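Local structure of BepC protein (Bartonella tribocorum, 4WGJ) at residues A[106-110]-A[111-115]. The protein probably catalyses AMPylation of target proteins, transferring the adenylyl moiety of ATP to threonine or tyrosine hydroxyls with release of diphosphate. Sequence-based numbering, arbitrary orientation.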
loop_
_atom_site.group_PDB
_atom_site.type_symbol
_atom_site.label_atom_id
_atom_site.label_comp_id
_atom_site.label_asym_id
_atom_site.label_seq_id
_atom_site.Cartn_x
_atom_site.Cartn_y
_atom_site.Cartn_z
ATOM N N PRO A 106 10.189 -8.278 -9.902
ATOM C CA PRO A 106 10.343 -7.224 -8.897
ATOM C C PRO A 106 9.170 -6.264 -8.888
ATOM O O PRO A 106 8.400 -6.192 -9.849
ATOM C CB PRO A 106 11.611 -6.495 -9.349
ATOM C CG PRO A 106 11.590 -6.646 -10.841
ATOM C CD PRO A 106 10.964 -7.995 -11.127
ATOM N N PHE A 107 9.047 -5.502 -7.809
ATOM C CA PHE A 107 8.158 -4.350 -7.819
ATOM C C PHE A 107 8.759 -3.269 -8.721
ATOM O O PHE A 107 9.834 -3.460 -9.286
ATOM C CB PHE A 107 7.941 -3.828 -6.397
ATOM C CG PHE A 107 7.282 -4.824 -5.483
ATOM C CD1 PHE A 107 5.923 -5.096 -5.601
ATOM C CD2 PHE A 107 8.013 -5.476 -4.500
ATOM C CE1 PHE A 107 5.306 -6.007 -4.752
ATOM C CE2 PHE A 107 7.405 -6.390 -3.653
ATOM C CZ PHE A 107 6.046 -6.654 -3.777
ATOM N N ALA A 108 8.052 -2.152 -8.883
ATOM C CA ALA A 108 8.563 -1.028 -9.663
ATOM C C ALA A 108 9.958 -0.659 -9.151
ATOM O O ALA A 108 10.188 -0.618 -7.942
ATOM C CB ALA A 108 7.616 0.166 -9.570
ATOM N N ILE A 109 10.891 -0.430 -10.068
ATOM C CA ILE A 109 12.262 -0.109 -9.682
ATOM C C ILE A 109 12.600 1.345 -9.921
ATOM O O ILE A 109 12.506 1.831 -11.050
ATOM C CB ILE A 109 13.282 -0.966 -10.466
ATOM C CG1 ILE A 109 13.075 -2.449 -10.139
ATOM C CG2 ILE A 109 14.714 -0.523 -10.148
ATOM C CD1 ILE A 109 13.886 -3.389 -11.015
ATOM N N GLY A 110 13.047 2.024 -8.867
ATOM C CA GLY A 110 13.618 3.354 -9.006
ATOM C C GLY A 110 12.644 4.322 -9.641
ATOM O O GLY A 110 11.547 4.509 -9.123
ATOM N N PRO A 111 13.023 4.913 -10.792
ATOM C CA PRO A 111 12.184 5.874 -11.526
ATOM C C PRO A 111 10.816 5.303 -11.920
ATOM O O PRO A 111 9.872 6.060 -12.157
ATOM C CB PRO A 111 13.016 6.187 -12.783
ATOM C CG PRO A 111 14.390 5.761 -12.467
ATOM C CD PRO A 111 14.281 4.626 -11.501
ATOM N N GLN A 112 10.706 3.983 -11.995
ATOM C CA GLN A 112 9.421 3.362 -12.329
ATOM C C GLN A 112 8.345 3.653 -11.288
ATOM O O GLN A 112 7.151 3.644 -11.603
ATOM C CB GLN A 112 9.569 1.846 -12.467
ATOM C CG GLN A 112 10.397 1.402 -13.654
ATOM C CD GLN A 112 10.507 -0.110 -13.758
ATOM O OE1 GLN A 112 10.293 -0.834 -12.783
ATOM N NE2 GLN A 112 10.853 -0.595 -14.948
ATOM N N ILE A 113 8.748 3.874 -10.042
ATOM C CA ILE A 113 7.746 4.068 -8.988
ATOM C C ILE A 113 6.937 5.333 -9.276
ATOM O O ILE A 113 5.706 5.298 -9.331
ATOM C CB ILE A 113 8.392 4.154 -7.577
ATOM C CG1 ILE A 113 9.102 2.834 -7.247
ATOM C CG2 ILE A 113 7.324 4.502 -6.519
ATOM C CD1 ILE A 113 10.083 2.930 -6.082
ATOM N N LYS A 114 7.625 6.448 -9.481
ATOM C CA LYS A 114 6.936 7.696 -9.795
ATOM C C LYS A 114 6.148 7.609 -11.105
ATOM O O LYS A 114 5.046 8.162 -11.215
ATOM C CB LYS A 114 7.944 8.846 -9.862
ATOM C CG LYS A 114 7.343 10.211 -10.161
ATOM C CD LYS A 114 8.423 11.287 -10.185
ATOM C CE LYS A 114 7.829 12.668 -10.436
ATOM N NZ LYS A 114 8.853 13.658 -10.877
ATOM N N LYS A 115 6.730 6.945 -12.107
ATOM C CA LYS A 115 6.095 6.846 -13.422
ATOM C C LYS A 115 4.784 6.093 -13.313
ATOM O O LYS A 115 3.765 6.503 -13.881
ATOM C CB LYS A 115 7.020 6.156 -14.428
HETATM O O HOH W 1 9.910 -3.532 -12.154
HETATM O O HOH W 2 10.421 6.970 -8.627
#
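I109 and Q112 close a type II' β-turn at the entrance to helix 111-126 of the Fic domain, with G110 and P111 at its two corners. The amide N of Q112 reaches I109 O at 3.0 Å, and G110 takes up the positive phi (58°) that the first corner of such a turn calls for. The same pair is joined a second time, in the reverse sense: the side chain of Q112 runs back along the loop, and its OE1 accepts from I109 N at 2.8 Å, an almost straight bond (N-H...O 171°). With CG held beside the backbone N (chi1 -68°) and the chain extended beyond it, Q112 lies alongside I109, and this is what delivers the amide oxygen to the loop. Q112 OE1 also receives a hydrogen from a water 2.8 Å away, which gives its other hydrogen to F107 O; this carbonyl belongs to a residue whose side chain touches the bound AMPPNP and whose ring stacks on that of H153.

The turn is a worked example of how a helix start deals with its first amides. Q112 N is satisfied by I109 O, while I113 N bonds to G110 O at 3.0 Å, approaching from above the carbonyl plane. That same oxygen takes a hydrogen from a second water, and K114 N donates to this water at 3.0 Å, so the solvent molecule links loop carbonyl and helix amide. K115 N turns to P111 O, within the helix itself. On the loop side, A108 O accepts from R81 NH2, and G110 is tied to the backbone of P96. Apolar contact completes the junction: the methyl CB of A108 rests 3.8 Å from CG1 of I113.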